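Local structure of Gp15 protein (Listeria phage PSA, 6R5W) at residues 96-101 / 154-159; 122-127 / 162-167. The protein serves as the trimeric receptor binding protein of a Listeria phage, through which the virus probably recognises the surface of its host cell. All blocks are in the same frame, centred on the assembly; numbering follows the deposited sequence.

Overall arrangement
Both contacts lie in the C-terminal beta domain that follows the helical, coiled-coil part of the chain, and their centres are 18 Å apart. Interaction 1 sits farther out, 34 Å from the centre of the chain against 21 Å for interaction 2. They share strand 159-167: interaction 1 uses its start, paired with strand 87-97, whereas interaction 2 sets its later residues against strand 122-127 of the other sheet. The two meet where Thr159 CG2 packs at 4.3 Å from Ala127 O. Only interaction 2 reaches neighbouring subunits. A bound cadmium ion lies about 12 Å from the Thr159 side chain and one lies about 10 Å from that of Lys122; neither contact is a metal site.

Interaction 1 (96-101 / 154-159); sequences VGKGTG and SVDVNT
In the amide of Asn158, OD1 lies 3.4 Å from Gly97 CA, while ND2 bonds to Gln129; the carboxylate of Asp156 presents OD1 to Lys98. Asn158 OD1 accepts from a water, 2.7 Å away, that in turn accepts from Lys98 N, so the amide is engaged at both its oxygen and its nitrogen. Lys98 has CG anti to the backbone N (chi1 -174°) and stays extended to its end, which carries the methylenes past Val155 O, at 3.4 Å from CD, and brings NZ to 2.7 Å from Asp156 OD1. That salt bridge meets the oxygen almost head-on, and Val155 CG2 lies 3.7 Å from the same NZ. Strand 87-97 and the start of strand 159-167 form an antiparallel, hydrogen-bonded pair at Val96 and Thr159: Val96 N to Thr159 O and Thr159 N to Val96 O are each 2.9 Å, both with N-H...O angles of 167°. Beyond the paired residues the chain leaves the strands through a type II' turn from Lys98 to Gly101 and a type I turn from Ser154 to Val157, the latter carrying an ST turn in which Ser154 OG accepts from Asp156 N. Thr159 OG1 is bonded to Gln128.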
loop_
_atom_site.group_PDB
_atom_site.type_symbol
_atom_site.label_atom_id
_atom_site.label_comp_id
_atom_site.label_asym_id
_atom_site.label_seq_id
_atom_site.Cartn_x
_atom_site.Cartn_y
_atom_site.Cartn_z
ATOM N N VAL A 96 1.839 29.383 5.964
ATOM C CA VAL A 96 2.173 30.598 5.199
ATOM C C VAL A 96 1.825 31.809 6.066
ATOM O O VAL A 96 0.829 31.803 6.823
ATOM C CB VAL A 96 1.467 30.670 3.831
ATOM C CG1 VAL A 96 1.935 29.549 2.966
ATOM C CG2 VAL A 96 -0.075 30.622 4.038
ATOM N N GLY A 97 2.631 32.865 5.914
ATOM C CA GLY A 97 2.428 34.149 6.555
ATOM C C GLY A 97 2.089 35.252 5.533
ATOM O O GLY A 97 2.465 35.145 4.353
ATOM N N LYS A 98 1.442 36.299 6.030
ATOM C CA LYS A 98 0.969 37.397 5.177
ATOM C C LYS A 98 2.105 38.018 4.394
ATOM O O LYS A 98 1.980 38.272 3.189
ATOM C CB LYS A 98 0.297 38.423 6.045
ATOM C CG LYS A 98 -0.384 39.583 5.237
ATOM C CD LYS A 98 -0.773 40.624 6.216
ATOM C CE LYS A 98 -1.788 41.581 5.529
ATOM N NZ LYS A 98 -2.256 42.588 6.517
ATOM N N GLY A 99 3.273 38.181 5.034
ATOM C CA GLY A 99 4.392 38.752 4.285
ATOM C C GLY A 99 3.994 40.153 3.810
ATOM O O GLY A 99 3.430 40.960 4.561
ATOM N N THR A 100 4.293 40.420 2.581
ATOM C CA THR A 100 3.939 41.681 1.950
ATOM C C THR A 100 2.651 41.611 1.134
ATOM O O THR A 100 2.232 42.627 0.575
ATOM C CB THR A 100 5.073 42.090 1.024
ATOM O OG1 THR A 100 5.254 41.054 0.086
ATOM C CG2 THR A 100 6.373 42.303 1.822
ATOM N N GLY A 101 1.970 40.481 1.120
ATOM C CA GLY A 101 0.747 40.337 0.362
ATOM C C GLY A 101 -0.442 40.644 1.229
ATOM O O GLY A 101 -0.344 41.283 2.280
ATOM N N SER A 154 -8.647 36.104 9.952
ATOM C CA SER A 154 -7.823 37.308 10.022
ATOM C C SER A 154 -6.688 37.268 9.025
ATOM O O SER A 154 -5.881 36.310 9.011
ATOM C CB SER A 154 -7.244 37.499 11.461
ATOM O OG SER A 154 -6.174 38.446 11.382
ATOM N N VAL A 155 -6.565 38.340 8.214
ATOM C CA VAL A 155 -5.484 38.376 7.238
ATOM C C VAL A 155 -4.100 38.505 7.868
ATOM O O VAL A 155 -3.100 38.298 7.174
ATOM C CB VAL A 155 -5.658 39.510 6.212
ATOM C CG1 VAL A 155 -7.019 39.364 5.507
ATOM C CG2 VAL A 155 -5.528 40.860 6.898
ATOM N N ASP A 156 -4.042 38.855 9.146
ATOM C CA ASP A 156 -2.767 39.070 9.822
ATOM C C ASP A 156 -2.275 37.856 10.614
ATOM O O ASP A 156 -1.244 37.951 11.276
ATOM C CB ASP A 156 -2.884 40.236 10.798
ATOM C CG ASP A 156 -3.217 41.521 10.092
ATOM O OD1 ASP A 156 -2.572 41.785 9.073
ATOM O OD2 ASP A 156 -4.155 42.212 10.531
ATOM N N VAL A 157 -2.946 36.728 10.521
ATOM C CA VAL A 157 -2.593 35.491 11.263
ATOM C C VAL A 157 -2.147 34.462 10.240
ATOM O O VAL A 157 -2.678 34.416 9.122
ATOM C CB VAL A 157 -3.778 34.995 12.089
ATOM C CG1 VAL A 157 -3.508 33.650 12.761
ATOM C CG2 VAL A 157 -4.118 36.057 13.163
ATOM N N ASN A 158 -1.125 33.679 10.586
ATOM C CA ASN A 158 -0.613 32.737 9.626
ATOM C C ASN A 158 -1.677 31.657 9.376
ATOM O O ASN A 158 -2.555 31.408 10.216
ATOM C CB ASN A 158 0.678 32.038 10.133
ATOM C CG ASN A 158 1.858 32.999 10.339
ATOM O OD1 ASN A 158 1.837 34.135 9.895
ATOM N ND2 ASN A 158 2.917 32.500 10.995
ATOM N N THR A 159 -1.581 31.009 8.223
ATOM C CA THR A 159 -2.559 30.011 7.792
ATOM C C THR A 159 -1.878 28.664 7.514
ATOM O O THR A 159 -0.881 28.580 6.771
ATOM C CB THR A 159 -3.306 30.522 6.548
ATOM O OG1 THR A 159 -4.071 31.682 6.937
ATOM C CG2 THR A 159 -4.292 29.506 6.071
HETATM O O HOH W 1 0.447 36.230 8.843
#

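Interaction 2 (122-127 / 162-167); sequences KLYSAA and DGIIYL
Tyr124 reaches across from strand 122-127 and ends with its hydroxyl on the backbone of strand 165-167, OH donating to Ile165 O at 2.8 Å. Its CG lies anti to the carbonyl carbon (chi1 -67°), which carries the ring over to the second segment, where one face receives Ile164. There CG2 stands 4.3 Å from the ring centroid and 15° off the normal, a CH-pi contact offset toward the rim near CE1. Ile165 O instead lies at the ring edge, near its plane. Tyr166 meets Tyr124 OH through its CB, at 3.4 Å, while its ring runs off to the hydrogen bond between Tyr166 OH and Leu114 O. Lys122, bent at chi3 and chi4, passes CE 4.0 Å from Tyr166 CB; its NZ leaves the two segments for a salt bridge with Asp162 of the second subunit. The axes of 122-127 and 165-167 run roughly antiparallel, 9.8 Å apart at closest approach, the spacing of two facing sheets joined by side chains. Seen from Ile165 O, the donor stands 53° out of the carbonyl plane, so the bond misses the lone pairs; it nevertheless gives the buried phenol hydroxyl a backbone acceptor that ties the two strands together.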
loop_
_atom_site.group_PDB
_atom_site.type_symbol
_atom_site.label_atom_id
_atom_site.label_comp_id
_atom_site.label_asym_id
_atom_site.label_seq_id
_atom_site.Cartn_x
_atom_site.Cartn_y
_atom_site.Cartn_z
ATOM N N LYS A 122 -11.386 22.184 -5.308
ATOM C CA LYS A 122 -11.674 21.413 -4.108
ATOM C C LYS A 122 -11.544 22.338 -2.891
ATOM O O LYS A 122 -10.624 23.179 -2.817
ATOM C CB LYS A 122 -10.697 20.242 -4.024
ATOM C CG LYS A 122 -10.861 19.210 -5.189
ATOM C CD LYS A 122 -9.707 18.177 -5.251
ATOM C CE LYS A 122 -9.768 17.294 -4.037
ATOM N NZ LYS A 122 -10.902 16.467 -4.053
ATOM N N LEU A 123 -12.436 22.150 -1.921
ATOM C CA LEU A 123 -12.587 23.078 -0.802
ATOM C C LEU A 123 -12.110 22.437 0.499
ATOM O O LEU A 123 -12.616 21.387 0.888
ATOM C CB LEU A 123 -14.048 23.490 -0.579
ATOM C CG LEU A 123 -14.596 24.621 -1.443
ATOM C CD1 LEU A 123 -14.195 24.602 -2.866
ATOM C CD2 LEU A 123 -16.165 24.686 -1.241
ATOM N N TYR A 124 -11.241 23.128 1.212
ATOM C CA TYR A 124 -10.680 22.632 2.465
ATOM C C TYR A 124 -10.831 23.629 3.592
ATOM O O TYR A 124 -10.564 24.830 3.405
ATOM C CB TYR A 124 -9.185 22.350 2.279
ATOM C CG TYR A 124 -8.885 21.205 1.348
ATOM C CD1 TYR A 124 -8.762 21.401 -0.023
ATOM C CD2 TYR A 124 -8.784 19.885 1.852
ATOM C CE1 TYR A 124 -8.472 20.340 -0.866
ATOM C CE2 TYR A 124 -8.522 18.821 0.999
ATOM C CZ TYR A 124 -8.368 19.048 -0.340
ATOM O OH TYR A 124 -8.113 18.009 -1.218
ATOM N N SER A 125 -11.190 23.109 4.763
ATOM C CA SER A 125 -11.149 23.870 6.022
ATOM C C SER A 125 -9.738 23.784 6.607
ATOM O O SER A 125 -9.174 22.696 6.713
ATOM C CB SER A 125 -12.146 23.290 7.012
ATOM O OG SER A 125 -11.985 23.979 8.270
ATOM N N ALA A 126 -9.144 24.922 6.957
ATOM C CA ALA A 126 -7.764 24.944 7.462
ATOM C C ALA A 126 -7.733 25.754 8.765
ATOM O O ALA A 126 -8.509 26.730 8.983
ATOM C CB ALA A 126 -6.806 25.556 6.483
ATOM N N ALA A 127 -6.838 25.368 9.660
ATOM C CA ALA A 127 -6.625 26.186 10.836
ATOM C C ALA A 127 -5.724 27.376 10.526
ATOM O O ALA A 127 -4.803 27.298 9.720
ATOM C CB ALA A 127 -5.990 25.360 11.989
ATOM N N ASP A 162 -1.486 22.070 6.409
ATOM C CA ASP A 162 -1.292 20.672 6.764
ATOM C C ASP A 162 -2.520 19.792 6.555
ATOM O O ASP A 162 -2.377 18.576 6.635
ATOM C CB ASP A 162 -0.834 20.600 8.249
ATOM C CG ASP A 162 0.426 21.372 8.478
ATOM O OD1 ASP A 162 1.412 20.985 7.839
ATOM O OD2 ASP A 162 0.449 22.386 9.269
ATOM N N GLY A 163 -3.707 20.338 6.298
ATOM C CA GLY A 163 -4.881 19.546 6.032
ATOM C C GLY A 163 -5.207 19.299 4.569
ATOM O O GLY A 163 -6.199 18.649 4.238
ATOM N N ILE A 164 -4.386 19.744 3.654
ATOM C CA ILE A 164 -4.671 19.600 2.234
ATOM C C ILE A 164 -4.108 18.249 1.779
ATOM O O ILE A 164 -2.889 18.083 1.615
ATOM C CB ILE A 164 -4.065 20.768 1.445
ATOM C CG1 ILE A 164 -4.653 22.100 1.936
ATOM C CG2 ILE A 164 -4.400 20.545 -0.063
ATOM C CD1 ILE A 164 -3.943 23.234 1.365
ATOM N N ILE A 165 -5.019 17.302 1.515
ATOM C CA ILE A 165 -4.695 15.935 1.105
ATOM C C ILE A 165 -5.603 15.572 -0.045
ATOM O O ILE A 165 -6.810 15.831 0.036
ATOM C CB ILE A 165 -4.888 14.931 2.249
ATOM C CG1 ILE A 165 -3.957 15.326 3.377
ATOM C CG2 ILE A 165 -4.714 13.495 1.733
ATOM C CD1 ILE A 165 -4.206 14.492 4.655
ATOM N N TYR A 166 -5.036 14.996 -1.118
ATOM C CA TYR A 166 -5.860 14.697 -2.302
ATOM C C TYR A 166 -5.142 13.681 -3.197
ATOM O O TYR A 166 -3.937 13.458 -3.078
ATOM C CB TYR A 166 -6.153 15.979 -3.093
ATOM C CG TYR A 166 -4.933 16.587 -3.707
ATOM C CD1 TYR A 166 -4.115 17.486 -2.984
ATOM C CD2 TYR A 166 -4.555 16.272 -5.015
ATOM C CE1 TYR A 166 -3.033 18.015 -3.520
ATOM C CE2 TYR A 166 -3.439 16.811 -5.578
ATOM C CZ TYR A 166 -2.650 17.713 -4.827
ATOM O OH TYR A 166 -1.497 18.249 -5.331
ATOM N N LEU A 167 -5.896 13.109 -4.124
ATOM C CA LEU A 167 -5.399 12.222 -5.167
ATOM C C LEU A 167 -5.289 12.910 -6.535
ATOM O O LEU A 167 -6.147 13.686 -6.924
ATOM C CB LEU A 167 -6.352 11.027 -5.310
ATOM C CG LEU A 167 -6.355 10.044 -4.146
ATOM C CD1 LEU A 167 -7.598 9.212 -4.131
ATOM C CD2 LEU A 167 -5.096 9.165 -4.214
#